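Local coordinates for protein acyl-CoA dehydrogenase (PDB 5LNX) that is an FAD-dependent acyl-CoA dehydrogenase that oxidises saturated acyl-CoA to 2,3-dehydroacyl-CoA, handing the electrons to an acceptor, at residues I77-L85 / L200-T208; I84-T93 / L112-F121. All blocks are in the same frame, centred on the assembly; numbering follows the deposited sequence.

Overall arrangement
Both contacts are buried and use helix 79-90, with I84 touching partners in both, and each brings one FAD-pocket residue to the helix: L202 in contact 1, F121 in contact 2. Contact 1 takes the first turns of the helix and sets them against the loop that leads into strand 207-212 of the middle domain, so it joins two domains. Its chemistry is largely apolar, with no hydrogen bond across it. Contact 2 uses the other end of the helix and stays close in sequence, holding the end of helix 102-114 and strand 119-120; it buries more surface and mixes a CH-pi contact and close glycine backbones with two weak histidine bonds.

Contact 1 (I77-L85 / L200-T208); sequences ISAAVGVIL and LGLYGSNTT
The FAD pocket of this acyl-CoA dehydrogenase includes L202, which sits in the loop ahead of strand 207-212 and packs on the start of helix 79-90. Its isobutyl end forks over the first two turns of the helix. CD2 lies 3.9 Å from A79 CB and also reaches the A80 backbone, while CD1 meets V83 CG1 at 3.8 Å. The L202 and V83 side chains cross at about a right angle, and V83 CG1, placed between its own backbone N and carbonyl carbon (chi1 65°), faces the loop. A leucine suits this place because its two methyls can serve different helix residues while the side chain also touches FAD.

Here the N-terminal helical domain meets the loop of the beta domain, and the small A80 lets the two backbones come near, its CA 4.6 Å from that of L202. The A80 methyl touches the carbonyl O of Y203, with M29 of helix 9-32 also beside it. The loop turns back on itself through the bond from S205 N to L202 O, 3.0 Å long, which brings S205 to the helix. S205 OG then lies 3.8 Å from I84 CG1, with V83 CG1 close by.

The helix start is secured by S78, an N-cap residue whose OG accepts from V81 N at 3.1 Å in a nearly straight bond (172°). From helix 229-265, Q247 touches both V83 and L202. On the loop side, D353 accepts from L202 N, and Y341 of the second subunit packs against L202.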
loop_
_atom_site.group_PDB
_atom_site.type_symbol
_atom_site.label_atom_id
_atom_site.label_comp_id
_atom_site.label_asym_id
_atom_site.label_seq_id
_atom_site.Cartn_x
_atom_site.Cartn_y
_atom_site.Cartn_z
ATOM N N ILE D 77 -3.803 14.548 -22.602
ATOM C CA ILE D 77 -3.832 16.020 -22.618
ATOM C C ILE D 77 -4.881 16.650 -21.694
ATOM O O ILE D 77 -4.599 17.630 -21.030
ATOM C CB ILE D 77 -4.080 16.500 -24.075
ATOM C CG1 ILE D 77 -2.953 15.971 -25.008
ATOM N N SER D 78 -6.103 16.112 -21.682
ATOM C CA SER D 78 -7.198 16.676 -20.868
ATOM C C SER D 78 -8.212 15.626 -20.441
ATOM O O SER D 78 -8.932 15.062 -21.260
ATOM C CB SER D 78 -7.948 17.758 -21.616
ATOM O OG SER D 78 -9.058 18.245 -20.875
ATOM N N ALA D 79 -8.249 15.365 -19.150
ATOM C CA ALA D 79 -9.193 14.435 -18.556
ATOM C C ALA D 79 -10.635 14.992 -18.703
ATOM O O ALA D 79 -11.561 14.259 -19.026
ATOM C CB ALA D 79 -8.813 14.218 -17.094
ATOM N N ALA D 80 -10.793 16.293 -18.468
ATOM C CA ALA D 80 -12.072 16.988 -18.630
ATOM C C ALA D 80 -12.664 16.699 -19.991
ATOM O O ALA D 80 -13.785 16.184 -20.101
ATOM C CB ALA D 80 -11.900 18.491 -18.448
ATOM N N VAL D 81 -11.938 17.064 -21.039
ATOM C CA VAL D 81 -12.458 16.866 -22.403
ATOM C C VAL D 81 -12.685 15.353 -22.686
ATOM O O VAL D 81 -13.591 14.983 -23.444
ATOM C CB VAL D 81 -11.705 17.677 -23.522
ATOM N N GLY D 82 -11.918 14.500 -22.005
ATOM C CA GLY D 82 -12.035 13.055 -22.135
ATOM C C GLY D 82 -13.376 12.530 -21.634
ATOM O O GLY D 82 -14.029 11.717 -22.271
ATOM N N VAL D 83 -13.774 12.997 -20.469
ATOM C CA VAL D 83 -15.048 12.585 -19.902
ATOM C C VAL D 83 -16.234 13.148 -20.661
ATOM O O VAL D 83 -17.265 12.486 -20.747
ATOM C CB VAL D 83 -15.204 12.934 -18.419
ATOM C CG1 VAL D 83 -15.223 14.431 -18.193
ATOM C CG2 VAL D 83 -16.481 12.294 -17.857
ATOM N N ILE D 84 -16.115 14.400 -21.105
ATOM C CA ILE D 84 -17.181 15.049 -21.883
ATOM C C ILE D 84 -17.450 14.215 -23.109
ATOM O O ILE D 84 -18.594 13.928 -23.448
ATOM C CB ILE D 84 -16.798 16.469 -22.345
ATOM C CG1 ILE D 84 -16.840 17.450 -21.174
ATOM C CG2 ILE D 84 -17.741 16.941 -23.441
ATOM C CD1 ILE D 84 -16.154 18.768 -21.462
ATOM N N LEU D 85 -16.386 13.844 -23.789
ATOM C CA LEU D 85 -16.513 12.949 -24.933
ATOM C C LEU D 85 -17.090 11.588 -24.527
ATOM O O LEU D 85 -17.946 11.025 -25.214
ATOM C CB LEU D 85 -15.163 12.735 -25.620
ATOM C CG LEU D 85 -15.206 11.823 -26.852
ATOM C CD1 LEU D 85 -16.307 12.224 -27.812
ATOM C CD2 LEU D 85 -13.866 11.827 -27.572
ATOM N N LEU D 200 -13.546 20.045 -7.263
ATOM C CA LEU D 200 -12.084 19.906 -7.048
ATOM C C LEU D 200 -11.300 19.936 -8.342
ATOM O O LEU D 200 -10.206 20.480 -8.398
ATOM C CB LEU D 200 -11.760 18.606 -6.302
ATOM N N GLY D 201 -11.875 19.353 -9.396
ATOM C CA GLY D 201 -11.215 19.234 -10.710
ATOM C C GLY D 201 -12.148 19.008 -11.896
ATOM O O GLY D 201 -13.271 19.492 -11.911
ATOM N N LEU D 202 -11.668 18.305 -12.918
ATOM C CA LEU D 202 -12.291 18.343 -14.250
ATOM C C LEU D 202 -12.801 19.757 -14.534
ATOM O O LEU D 202 -14.004 19.992 -14.728
ATOM C CB LEU D 202 -13.442 17.346 -14.350
ATOM C CG LEU D 202 -13.097 15.864 -14.155
ATOM C CD1 LEU D 202 -14.285 15.001 -14.534
ATOM C CD2 LEU D 202 -11.880 15.422 -14.963
ATOM N N TYR D 203 -11.879 20.708 -14.495
ATOM C CA TYR D 203 -12.185 22.085 -14.879
ATOM C C TYR D 203 -12.375 22.091 -16.426
ATOM O O TYR D 203 -11.799 21.254 -17.068
ATOM C CB TYR D 203 -10.991 22.987 -14.535
ATOM C CG TYR D 203 -10.893 23.486 -13.091
ATOM C CD1 TYR D 203 -11.441 22.777 -12.032
ATOM C CD2 TYR D 203 -10.219 24.668 -12.792
ATOM C CE1 TYR D 203 -11.345 23.240 -10.729
ATOM C CE2 TYR D 203 -10.107 25.134 -11.491
ATOM C CZ TYR D 203 -10.671 24.416 -10.460
ATOM O OH TYR D 203 -10.569 24.873 -9.160
ATOM N N GLY D 204 -13.205 22.922 -17.060
ATOM C CA GLY D 204 -14.642 22.953 -16.911
ATOM C C GLY D 204 -15.450 21.977 -17.800
ATOM O O GLY D 204 -16.052 22.242 -18.913
ATOM N N SER D 205 -15.478 20.789 -17.272
ATOM C CA SER D 205 -16.557 19.877 -17.607
ATOM C C SER D 205 -17.804 20.299 -16.805
ATOM O O SER D 205 -17.875 20.047 -15.615
ATOM C CB SER D 205 -16.190 18.434 -17.311
ATOM O OG SER D 205 -17.352 17.629 -17.426
ATOM N N ASN D 206 -18.729 21.019 -17.427
ATOM C CA ASN D 206 -19.987 21.435 -16.745
ATOM C C ASN D 206 -20.635 20.276 -16.015
ATOM O O ASN D 206 -21.024 19.297 -16.629
ATOM C CB ASN D 206 -20.998 21.971 -17.767
ATOM C CG ASN D 206 -20.908 23.481 -17.956
ATOM O OD1 ASN D 206 -19.916 24.113 -17.606
ATOM N ND2 ASN D 206 -21.930 24.050 -18.579
ATOM N N THR D 207 -20.677 20.363 -14.694
ATOM C CA THR D 207 -21.448 19.405 -13.909
ATOM C C THR D 207 -22.595 20.123 -13.175
ATOM O O THR D 207 -22.364 21.064 -12.404
ATOM C CB THR D 207 -20.565 18.621 -12.927
ATOM O OG1 THR D 207 -19.296 18.367 -13.527
ATOM C CG2 THR D 207 -21.196 17.281 -12.594
ATOM N N THR D 208 -23.830 19.733 -13.461
ATOM C CA THR D 208 -24.992 20.476 -12.898
ATOM C C THR D 208 -26.088 19.621 -12.308
ATOM O O THR D 208 -26.182 18.410 -12.540
ATOM C CB THR D 208 -25.693 21.395 -13.917
ATOM O OG1 THR D 208 -26.636 20.631 -14.674
ATOM C CG2 THR D 208 -24.680 22.053 -14.862
#

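Contact 2 (I84-T93 / L112-F121); sequences ILSVHTSVGT and LASGDHLGAF
H88 carries its ring carbon CG anti to the backbone N (chi1 162°), which swings the imidazole toward the end of helix 102-114, and F121 has the same choice at chi1 178°, which lays its ring against V91. Both H88 nitrogens are used in weak bonds: NE2 gives to L112 O at 2.9 Å and, also weakly, to M49 O outside the two segments, and ND1 accepts from G119 N at 3.3 Å. L112 O and H117 O lie at the edge of the ring, near its plane. A histidine suits this place because it can donate and accept at once, tying a helix end to strand 119-120, which pairs with strand 163-169. The two glycines here let the chains come close: the CA atoms of G92 and G119 are 4.3 Å apart, and a CB on G92 would probably crowd both the G119 carbonyl carbon and H88 O. N157 ND2 hydrogen-bonds to both I84 O and G119 O. At the FAD pocket, V91 CB sits over one face of the F121 ring, 3.8 Å from its centroid, a CH-pi contact. A serine in place of F121 would probably leave V91 without that face and open a gap where the ring now meets FAD and F167.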
loop_
_atom_site.group_PDB
_atom_site.type_symbol
_atom_site.label_atom_id
_atom_site.label_comp_id
_atom_site.label_asym_id
_atom_site.label_seq_id
_atom_site.Cartn_x
_atom_site.Cartn_y
_atom_site.Cartn_z
ATOM N N ILE D 84 -16.115 14.400 -21.105
ATOM C CA ILE D 84 -17.181 15.049 -21.883
ATOM C C ILE D 84 -17.450 14.215 -23.109
ATOM O O ILE D 84 -18.594 13.928 -23.448
ATOM C CB ILE D 84 -16.798 16.469 -22.345
ATOM C CG1 ILE D 84 -16.840 17.450 -21.174
ATOM C CG2 ILE D 84 -17.741 16.941 -23.441
ATOM C CD1 ILE D 84 -16.154 18.768 -21.462
ATOM N N LEU D 85 -16.386 13.844 -23.789
ATOM C CA LEU D 85 -16.513 12.949 -24.933
ATOM C C LEU D 85 -17.090 11.588 -24.527
ATOM O O LEU D 85 -17.946 11.025 -25.214
ATOM C CB LEU D 85 -15.163 12.735 -25.620
ATOM C CG LEU D 85 -15.206 11.823 -26.852
ATOM C CD1 LEU D 85 -16.307 12.224 -27.812
ATOM C CD2 LEU D 85 -13.866 11.827 -27.572
ATOM N N SER D 86 -16.586 11.067 -23.423
ATOM C CA SER D 86 -16.906 9.704 -22.984
ATOM C C SER D 86 -18.397 9.560 -22.641
ATOM O O SER D 86 -19.036 8.563 -22.976
ATOM C CB SER D 86 -16.050 9.317 -21.761
ATOM O OG SER D 86 -16.065 7.917 -21.542
ATOM N N VAL D 87 -18.897 10.531 -21.887
ATOM C CA VAL D 87 -20.293 10.568 -21.502
ATOM C C VAL D 87 -21.138 10.722 -22.761
ATOM O O VAL D 87 -22.074 9.951 -22.994
ATOM C CB VAL D 87 -20.579 11.709 -20.501
ATOM C CG1 VAL D 87 -22.062 12.023 -20.444
ATOM C CG2 VAL D 87 -20.079 11.321 -19.112
ATOM N N HIS D 88 -20.790 11.721 -23.563
ATOM C CA HIS D 88 -21.550 12.065 -24.780
ATOM C C HIS D 88 -21.908 10.816 -25.547
ATOM O O HIS D 88 -23.066 10.593 -25.904
ATOM C CB HIS D 88 -20.744 13.039 -25.659
ATOM C CG HIS D 88 -21.197 13.120 -27.083
ATOM N ND1 HIS D 88 -22.059 14.091 -27.533
ATOM C CD2 HIS D 88 -20.852 12.393 -28.175
ATOM C CE1 HIS D 88 -22.274 13.930 -28.829
ATOM N NE2 HIS D 88 -21.544 12.911 -29.246
ATOM N N THR D 89 -20.901 9.999 -25.802
ATOM C CA THR D 89 -21.048 8.811 -26.664
ATOM C C THR D 89 -21.634 7.585 -26.010
ATOM O O THR D 89 -22.585 7.008 -26.513
ATOM C CB THR D 89 -19.681 8.383 -27.197
ATOM O OG1 THR D 89 -18.987 9.554 -27.631
ATOM C CG2 THR D 89 -19.808 7.374 -28.326
ATOM N N SER D 90 -21.023 7.195 -24.898
ATOM C CA SER D 90 -21.219 5.899 -24.281
ATOM C C SER D 90 -22.555 5.813 -23.512
ATOM O O SER D 90 -23.147 4.739 -23.351
ATOM C CB SER D 90 -20.051 5.685 -23.329
ATOM O OG SER D 90 -20.160 6.571 -22.229
ATOM N N VAL D 91 -22.956 6.942 -22.946
ATOM C CA VAL D 91 -24.199 7.027 -22.165
ATOM C C VAL D 91 -25.169 8.149 -22.596
ATOM O O VAL D 91 -26.326 8.153 -22.186
ATOM C CB VAL D 91 -23.901 7.144 -20.666
ATOM C CG1 VAL D 91 -23.187 5.890 -20.185
ATOM C CG2 VAL D 91 -23.096 8.398 -20.350
ATOM N N GLY D 92 -24.707 9.066 -23.444
ATOM C CA GLY D 92 -25.573 10.072 -24.062
ATOM C C GLY D 92 -26.117 9.697 -25.433
ATOM O O GLY D 92 -27.180 10.159 -25.829
ATOM N N THR D 93 -25.372 8.897 -26.182
ATOM C CA THR D 93 -25.747 8.560 -27.573
ATOM C C THR D 93 -26.021 7.049 -27.728
ATOM O O THR D 93 -26.958 6.643 -28.426
ATOM C CB THR D 93 -24.740 9.047 -28.649
ATOM O OG1 THR D 93 -23.773 8.026 -28.800
ATOM C CG2 THR D 93 -24.034 10.369 -28.303
ATOM N N LEU D 112 -26.092 14.119 -32.830
ATOM C CA LEU D 112 -25.182 13.707 -31.752
ATOM C C LEU D 112 -23.827 13.275 -32.307
ATOM O O LEU D 112 -22.779 13.619 -31.760
ATOM C CB LEU D 112 -25.799 12.582 -30.909
ATOM C CG LEU D 112 -27.006 13.022 -30.070
ATOM C CD1 LEU D 112 -27.794 11.820 -29.573
ATOM C CD2 LEU D 112 -26.570 13.907 -28.911
ATOM N N ALA D 113 -23.872 12.530 -33.411
ATOM C CA ALA D 113 -22.682 11.947 -34.037
ATOM C C ALA D 113 -21.761 13.028 -34.606
ATOM O O ALA D 113 -20.578 13.083 -34.300
ATOM C CB ALA D 113 -23.095 11.012 -35.137
ATOM N N SER D 114 -22.347 13.895 -35.419
ATOM C CA SER D 114 -21.672 15.071 -35.980
ATOM C C SER D 114 -21.060 15.980 -34.911
ATOM O O SER D 114 -20.059 16.653 -35.152
ATOM C CB SER D 114 -22.664 15.900 -36.805
ATOM O OG SER D 114 -23.541 16.635 -35.962
ATOM N N GLY D 115 -21.709 16.039 -33.754
ATOM C CA GLY D 115 -21.354 17.003 -32.694
ATOM C C GLY D 115 -22.120 18.313 -32.752
ATOM O O GLY D 115 -21.903 19.202 -31.940
ATOM N N ASP D 116 -23.039 18.437 -33.710
ATOM C CA ASP D 116 -24.030 19.540 -33.703
ATOM C C ASP D 116 -24.871 19.533 -32.424
ATOM O O ASP D 116 -25.265 20.586 -31.932
ATOM C CB ASP D 116 -24.975 19.453 -34.908
ATOM C CG ASP D 116 -25.975 20.614 -34.953
ATOM O OD1 ASP D 116 -25.540 21.791 -35.006
ATOM O OD2 ASP D 116 -27.194 20.346 -34.921
ATOM N N HIS D 117 -25.110 18.329 -31.903
ATOM C CA HIS D 117 -25.745 18.121 -30.599
ATOM C C HIS D 117 -24.873 17.367 -29.609
ATOM O O HIS D 117 -24.131 16.462 -29.977
ATOM C CB HIS D 117 -27.027 17.326 -30.756
ATOM C CG HIS D 117 -28.223 18.155 -31.091
ATOM N ND1 HIS D 117 -29.493 17.628 -31.110
ATOM C CD2 HIS D 117 -28.351 19.467 -31.386
ATOM C CE1 HIS D 117 -30.355 18.575 -31.435
ATOM N NE2 HIS D 117 -29.688 19.703 -31.599
ATOM N N LEU D 118 -25.000 17.756 -28.349
ATOM C CA LEU D 118 -24.228 17.194 -27.241
ATOM C C LEU D 118 -25.117 16.417 -26.254
ATOM O O LEU D 118 -26.224 16.854 -25.891
ATOM C CB LEU D 118 -23.506 18.301 -26.465
ATOM C CG LEU D 118 -22.588 17.810 -25.329
ATOM C CD1 LEU D 118 -21.280 17.286 -25.893
ATOM C CD2 LEU D 118 -22.339 18.898 -24.286
ATOM N N GLY D 119 -24.555 15.326 -25.739
ATOM C CA GLY D 119 -25.287 14.301 -25.012
ATOM C C GLY D 119 -24.973 14.285 -23.525
ATOM O O GLY D 119 -23.861 14.584 -23.100
ATOM N N ALA D 120 -25.958 13.853 -22.743
ATOM C CA ALA D 120 -25.839 13.806 -21.300
ATOM C C ALA D 120 -26.593 12.564 -20.813
ATOM O O ALA D 120 -27.353 11.985 -21.573
ATOM C CB ALA D 120 -26.464 15.034 -20.692
ATOM N N PHE D 121 -26.456 12.248 -19.522
ATOM C CA PHE D 121 -26.906 10.934 -18.938
ATOM C C PHE D 121 -27.833 10.832 -17.742
ATOM O O PHE D 121 -28.401 9.768 -17.476
ATOM C CB PHE D 121 -25.684 10.016 -18.802
ATOM C CG PHE D 121 -25.969 8.681 -18.185
ATOM C CD1 PHE D 121 -26.711 7.730 -18.874
ATOM C CD2 PHE D 121 -25.452 8.361 -16.932
ATOM C CE1 PHE D 121 -26.909 6.471 -18.339
ATOM C CE2 PHE D 121 -25.673 7.107 -16.377
ATOM C CZ PHE D 121 -26.399 6.159 -17.085
#